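SusD-like carbohydrate binding protein (Bacteroides vulgatus, PDB 3LEW) probably binds carbohydrate at the bacterial outer membrane as a SusD-family protein involved in nutrient capture. Local coordinates at residues A[209-212]-A[213-217]; A[247-251]-A[252-256]; A[472-475]-A[476-479]. All coordinates share one frame; numbering follows the deposited sequence. Where two conformers were deposited one is given.

Interaction 1: A[209-212]-A[213-217]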
# COMPACT_ATOMS: atom_id res chain seq x y z
N LEU A 209 6.58 -12.23 -0.23
CA LEU A 209 7.86 -12.54 -0.92
C LEU A 209 7.86 -12.11 -2.36
O LEU A 209 8.88 -11.58 -2.86
CB LEU A 209 8.15 -14.05 -0.91
CG LEU A 209 9.14 -14.58 0.08
CD1 LEU A 209 9.18 -16.09 -0.05
CD2 LEU A 209 10.51 -13.93 -0.12
N SER A 210 6.74 -12.37 -3.05
CA SER A 210 6.58 -11.99 -4.47
C SER A 210 6.75 -10.49 -4.63
O SER A 210 7.45 -10.01 -5.53
CB SER A 210 5.16 -12.39 -4.96
OG SER A 210 5.09 -13.80 -5.00
N ARG A 211 6.06 -9.73 -3.76
CA ARG A 211 6.15 -8.29 -3.77
C ARG A 211 7.59 -7.82 -3.47
O ARG A 211 8.18 -7.02 -4.19
CB ARG A 211 5.19 -7.71 -2.71
CG ARG A 211 5.12 -6.20 -2.74
CD ARG A 211 4.29 -5.66 -1.58
NE ARG A 211 2.86 -5.97 -1.71
CZ ARG A 211 1.93 -5.62 -0.80
NH1 ARG A 211 2.26 -5.00 0.33
NH2 ARG A 211 0.64 -5.92 -0.99
N ALA A 212 8.15 -8.33 -2.40
CA ALA A 212 9.50 -7.92 -1.98
C ALA A 212 10.56 -8.21 -3.04
O ALA A 212 11.44 -7.36 -3.31
CB ALA A 212 9.88 -8.60 -0.61
N CYS A 213 10.48 -9.38 -3.66
CA CYS A 213 11.39 -9.74 -4.68
C CYS A 213 11.22 -8.92 -5.92
O CYS A 213 12.21 -8.54 -6.50
CB CYS A 213 11.29 -11.22 -5.01
SG CYS A 213 11.92 -12.31 -3.67
N LEU A 214 9.99 -8.59 -6.28
CA LEU A 214 9.78 -7.65 -7.38
C LEU A 214 10.43 -6.29 -7.11
O LEU A 214 11.13 -5.73 -7.98
CB LEU A 214 8.28 -7.48 -7.67
CG LEU A 214 7.99 -6.63 -8.92
CD1 LEU A 214 8.15 -7.52 -10.17
CD2 LEU A 214 6.54 -6.03 -8.87
N TYR A 215 10.16 -5.71 -5.94
CA TYR A 215 10.67 -4.40 -5.62
C TYR A 215 12.19 -4.35 -5.54
O TYR A 215 12.80 -3.35 -5.93
CB TYR A 215 10.07 -3.91 -4.30
CG TYR A 215 8.58 -3.65 -4.28
CD1 TYR A 215 7.76 -3.89 -5.38
CD2 TYR A 215 7.98 -3.16 -3.13
CE1 TYR A 215 6.40 -3.64 -5.33
CE2 TYR A 215 6.63 -2.90 -3.10
CZ TYR A 215 5.85 -3.13 -4.18
OH TYR A 215 4.48 -2.92 -4.10
N ALA A 216 12.79 -5.45 -5.10
CA ALA A 216 14.24 -5.64 -5.05
C ALA A 216 14.90 -6.00 -6.39
O ALA A 216 16.13 -6.17 -6.45
CB ALA A 216 14.59 -6.73 -3.98
N ARG A 217 14.10 -6.14 -7.45
CA ARG A 217 14.56 -6.50 -8.80
C ARG A 217 15.16 -7.91 -8.91
O ARG A 217 16.05 -8.16 -9.74
CB ARG A 217 15.52 -5.40 -9.35
CG ARG A 217 14.92 -4.03 -9.18
CD ARG A 217 15.76 -2.89 -9.84
NE ARG A 217 15.71 -2.91 -11.30
CZ ARG A 217 14.74 -2.39 -12.04
NH1 ARG A 217 13.71 -1.80 -11.47
NH2 ARG A 217 14.78 -2.48 -13.37

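Interaction 2: A[247-251]-A[252-256]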
# COMPACT_ATOMS: atom_id res chain seq x y z
N ASN A 247 -14.59 -3.58 1.51
CA ASN A 247 -14.78 -3.31 2.94
C ASN A 247 -14.98 -4.56 3.83
O ASN A 247 -15.35 -4.42 4.98
CB ASN A 247 -15.91 -2.34 3.12
CG ASN A 247 -17.24 -2.92 2.62
OD1 ASN A 247 -17.40 -4.15 2.56
ND2 ASN A 247 -18.20 -2.04 2.24
N SER A 248 -14.70 -5.73 3.28
CA SER A 248 -14.83 -7.01 4.04
C SER A 248 -13.73 -8.00 3.72
O SER A 248 -13.52 -8.34 2.53
CB SER A 248 -16.16 -7.68 3.69
OG SER A 248 -16.29 -8.94 4.32
N VAL A 249 -13.07 -8.53 4.75
CA VAL A 249 -12.04 -9.55 4.56
C VAL A 249 -12.60 -10.90 4.07
O VAL A 249 -11.82 -11.76 3.61
CB VAL A 249 -11.23 -9.82 5.88
CG1 VAL A 249 -10.43 -8.59 6.30
CG2 VAL A 249 -12.16 -10.35 6.98
N ASP A 250 -13.92 -11.06 4.14
CA ASP A 250 -14.59 -12.26 3.68
C ASP A 250 -14.42 -12.47 2.14
O ASP A 250 -14.60 -13.56 1.64
CB ASP A 250 -16.08 -12.28 4.10
CG ASP A 250 -16.30 -12.21 5.64
OD1 ASP A 250 -15.42 -12.64 6.40
OD2 ASP A 250 -17.42 -11.75 6.10
N ASN A 251 -14.03 -11.45 1.40
CA ASN A 251 -13.86 -11.58 -0.05
C ASN A 251 -12.77 -12.61 -0.39
O ASN A 251 -11.64 -12.55 0.14
CB ASN A 251 -13.56 -10.17 -0.56
CG ASN A 251 -13.41 -10.07 -2.04
OD1 ASN A 251 -12.62 -10.79 -2.64
ND2 ASN A 251 -14.20 -9.18 -2.66
N LYS A 252 -13.08 -13.55 -1.30
CA LYS A 252 -12.13 -14.64 -1.63
C LYS A 252 -10.87 -14.18 -2.37
O LYS A 252 -9.91 -14.94 -2.47
CB LYS A 252 -12.81 -15.76 -2.41
CG LYS A 252 -13.72 -16.65 -1.53
CD LYS A 252 -14.58 -17.64 -2.38
CE LYS A 252 -15.66 -16.91 -3.17
NZ LYS A 252 -16.37 -17.83 -4.13
N GLU A 253 -10.88 -12.98 -2.92
CA GLU A 253 -9.68 -12.49 -3.58
C GLU A 253 -8.71 -11.83 -2.60
O GLU A 253 -7.55 -11.56 -2.93
CB GLU A 253 -10.07 -11.52 -4.71
CG GLU A 253 -9.02 -11.53 -5.81
CD GLU A 253 -9.07 -10.36 -6.76
OE1 GLU A 253 -10.08 -10.21 -7.51
OE2 GLU A 253 -8.10 -9.57 -6.76
N TRP A 254 -9.19 -11.47 -1.42
CA TRP A 254 -8.31 -10.88 -0.40
C TRP A 254 -7.47 -11.99 0.21
O TRP A 254 -7.99 -12.87 0.88
CB TRP A 254 -9.07 -10.16 0.69
CG TRP A 254 -9.82 -8.93 0.32
CD1 TRP A 254 -10.44 -8.64 -0.88
CD2 TRP A 254 -10.12 -7.84 1.20
NE1 TRP A 254 -11.10 -7.42 -0.79
CE2 TRP A 254 -10.93 -6.92 0.47
CE3 TRP A 254 -9.79 -7.55 2.54
CZ2 TRP A 254 -11.42 -5.75 1.04
CZ3 TRP A 254 -10.31 -6.40 3.12
CH2 TRP A 254 -11.10 -5.50 2.35
N ILE A 255 -6.17 -11.89 0.01
CA ILE A 255 -5.20 -12.78 0.64
C ILE A 255 -4.91 -12.34 2.07
O ILE A 255 -4.77 -13.17 2.96
CB ILE A 255 -3.90 -12.78 -0.17
CG1 ILE A 255 -4.18 -13.37 -1.57
CG2 ILE A 255 -2.83 -13.59 0.53
CD1 ILE A 255 -3.00 -13.23 -2.53
N TRP A 256 -4.89 -11.02 2.29
CA TRP A 256 -4.48 -10.47 3.55
C TRP A 256 -5.23 -9.19 3.79
O TRP A 256 -5.31 -8.32 2.90
CB TRP A 256 -2.97 -10.17 3.50
CG TRP A 256 -2.23 -10.08 4.79
CD1 TRP A 256 -2.51 -10.72 5.97
CD2 TRP A 256 -0.95 -9.46 4.99
NE1 TRP A 256 -1.52 -10.50 6.90
CE2 TRP A 256 -0.58 -9.69 6.33
CE3 TRP A 256 -0.12 -8.68 4.18
CZ2 TRP A 256 0.62 -9.18 6.88
CZ3 TRP A 256 1.02 -8.17 4.73
CH2 TRP A 256 1.38 -8.42 6.06

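Interaction 3: A[472-475]-A[476-479]. With 1PE (pentaethylene glycol), chain F.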
# COMPACT_ATOMS: atom_id res chain seq x y z
N ILE A 472 13.85 9.57 7.72
CA ILE A 472 14.24 9.30 9.09
C ILE A 472 13.84 10.53 9.93
O ILE A 472 14.00 11.70 9.50
CB ILE A 472 15.75 9.00 9.17
CG1 ILE A 472 16.08 7.75 8.35
CG2 ILE A 472 16.17 8.89 10.62
CD1 ILE A 472 17.55 7.51 8.00
N THR A 473 13.27 10.27 11.10
CA THR A 473 12.74 11.34 11.98
C THR A 473 13.82 12.22 12.58
O THR A 473 14.98 11.78 12.76
CB THR A 473 11.92 10.76 13.13
OG1 THR A 473 12.75 9.91 13.94
CG2 THR A 473 10.66 9.99 12.60
N ASP A 474 13.42 13.44 12.94
CA ASP A 474 14.30 14.33 13.69
C ASP A 474 14.78 13.68 15.00
O ASP A 474 15.97 13.83 15.38
CB ASP A 474 13.61 15.65 14.00
CG ASP A 474 13.51 16.58 12.78
OD1 ASP A 474 14.21 16.40 11.75
OD2 ASP A 474 12.71 17.51 12.87
N SER A 475 13.88 13.01 15.71
CA SER A 475 14.23 12.37 16.98
C SER A 475 15.31 11.34 16.78
O SER A 475 16.27 11.28 17.55
CB SER A 475 13.00 11.76 17.68
OG SER A 475 13.37 11.26 18.96
N GLU A 476 15.19 10.53 15.72
CA GLU A 476 16.20 9.52 15.45
C GLU A 476 17.55 10.16 15.12
O GLU A 476 18.58 9.70 15.55
CB GLU A 476 15.77 8.62 14.28
CG GLU A 476 16.77 7.53 13.91
CD GLU A 476 16.72 6.31 14.82
OE1 GLU A 476 15.67 6.10 15.49
OE2 GLU A 476 17.72 5.55 14.78
N GLU A 477 17.53 11.25 14.35
CA GLU A 477 18.81 11.97 14.05
C GLU A 477 19.52 12.51 15.28
O GLU A 477 20.76 12.60 15.32
CB GLU A 477 18.57 13.07 13.02
CG GLU A 477 18.29 12.46 11.65
CD GLU A 477 18.29 13.47 10.52
OE1 GLU A 477 18.07 14.67 10.77
OE2 GLU A 477 18.46 13.07 9.36
N LEU A 478 18.75 12.85 16.30
CA LEU A 478 19.35 13.29 17.56
C LEU A 478 19.83 12.14 18.39
O LEU A 478 20.95 12.16 18.88
CB LEU A 478 18.35 14.11 18.38
CG LEU A 478 18.05 15.52 17.90
CD1 LEU A 478 17.03 16.15 18.86
CD2 LEU A 478 19.36 16.38 17.84
N ALA A 479 18.98 11.16 18.56
CA ALA A 479 19.24 10.07 19.49
C ALA A 479 20.28 9.08 18.98
O ALA A 479 21.02 8.50 19.76
CB ALA A 479 17.92 9.32 19.79
OH4 1PE F . 14.44 7.96 18.87
C14 1PE F . 13.03 6.30 17.71
C24 1PE F . 13.10 7.47 18.70
OH5 1PE F . 11.72 5.66 17.71
C15 1PE F . 12.34 3.30 17.33
C25 1PE F . 11.68 4.33 18.25
OH6 1PE F . 13.73 3.14 17.63
C16 1PE F . 14.91 3.04 15.46
C26 1PE F . 14.48 2.29 16.74
OH7 1PE F . 16.34 3.23 15.39
O HOH W 1 17.02 16.65 12.07

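Interaction 1: A[209-212]-A[213-217]
The backbone N of C213 makes the shortest hydrogen bond of this contact, 2.8 Å to L209 O, with an N-H...O angle of 162°. The side chain of C213 leans back over the same carbonyl. SG lies beside its own backbone N (chi1 -70°), which puts it 3.2 Å from L209 O and 4.1 Å from L209 CD2. Three more helical bonds follow, L214 N to S210 O, Y215 N to R211 O and A216 N to A212 O. R217 then takes a positive phi, and its N bonds to L214 O at 3.0 Å. This is a Schellman motif, and it ends helix 202-215.

R211 and Y215 lie side by side on one flank of the helix and point the same way. R211 CG sits over the ring face of Y215 in a CH-pi contact, 3.8 Å from the centroid. It is shifted toward the rim, and CZ is its nearest ring atom. R211 CD continues to Y215 OH at 3.7 Å. The R211 chain then bends at chi3, and the guanidinium plane is 19° from the ring plane. An alanine in place of Y215 would strip the ring from R211 CG and would probably leave the arginine's aliphatic part freer to turn.

R211 NH2 forms a salt bridge with E348 of helix 346-359 and a hydrogen bond with L343 O of strand 341-345. L209 and Y215 pack on helix 170-187, against L181 and Y174. S210 and L214 meet helix 219-232 at Y225 and W219. Such close helix packing is consistent with the TPR-like helical part of SusD proteins.

Interaction 2: A[247-251]-A[252-256]
The indole of W254 lies under the chain of N247-N251 and meets it atom by atom. W254 CB is 3.6 Å from N251 O. CG is anti to the carbonyl carbon (chi1 -67°), and the ring runs back beneath the preceding turn. CD1 and NE1 come next, in the five-membered ring. N251 CB stands over this ring in a CH-pi contact, 3.8 Å from the centroid. Further in, S248 O lies 3.4 Å above the indole plane, over its centre and on the same face as N251 CB. CE3 meets V249 CA. W254 CZ3 touches V249 CG1 at 3.9 Å, where the two side chains cross at about a right angle. At the far end CH2 approaches S248 N. W254 CZ2 is 3.9 Å from N247 N.

Two type I turns, S248-N251 and N251-W254, fold the chain over the ring. S248 OG accepts from D250 N, an ST turn. N251 OD1 accepts from E253 N at 2.8 Å, in the carbonyl plane, which makes an Asx turn. N251 O takes a bond from W254 N at 3.1 Å, with the donor above the carbonyl plane. The backbone and side-chain oxygens of N251 thus both accept bonds in the second turn. The side-chain amide plane lies 28° from the indole plane.

E253 is buried, forms salt bridges to R345 and R376, and accepts from M237 N. W254 also packs on V342 of strand 341-345. I255 and W256 both face M344 on that strand, a classic beta bulge. W256 reaches V204 and I208 of helix 202-215, and I255 reaches I349 of helix 346-359.

Interaction 3: A[472-475]-A[476-479]
I472 and E476 cross obliquely at the start of helix 474-479, with I472 CG2 on E476 CG at 3.6 Å. T473 reaches the same residue by a polar route. Its OG1 stands between its own backbone N and carbonyl carbon (chi1 61°), and accepts from E476 N at 3.1 Å with an angle of 156°. This makes T473 the N-cap. Its carbonyl also takes the first helical bond, from E477 N.

The E476 chain is bent at chi2 (80°), which carries its carboxylate away from 472-475, toward a pentaethylene glycol. There E476 OE2 accepts from OH7 of the glycol at 2.8 Å and from N480 ND2, and OE1 accepts from W87 NE1. W87 belongs to helix 81-103 and also packs on I472 and T473.

D474 OD1 and E477 OE1, two like charges, are 4.3 Å apart. One water bridges them, 2.8 Å from D474 OD1 and 2.6 Å from E477 OE1. D474 OD1 has a salt bridge to K79. E477 OE2 has one to K489 and a hydrogen bond with Y484 OH.

The chemistry is that of an acidic helix start. D474 lies in the first turn, where the helix dipole would probably favour its negative charge. E476 rests on W87 and N480, and E477 on K489 and Y484. The lysines and the water are likely to ease the repulsion between D474 and E477.

Overall arrangement
Interactions 1 and 2 are neighbours, with centres 22 Å apart and nearest atoms about 6 Å apart. They do not touch, but strand 341-345 and helix 346-359 serve both, and W256 of interaction 2 packs on helix 202-215, which carries interaction 1. Interaction 3 is remote. Its centre is 28 Å from that of interaction 1 and 37 Å from that of interaction 2, and it lies across the chain's centre from interaction 2. Interaction 1 is buried, whereas interaction 3 is on the surface. Glycols, probably from the crystallisation liquor, lie near K252 and at 472-479, where the same molecule is also hydrogen-bonded to Y152. Neither location is established as a sugar site.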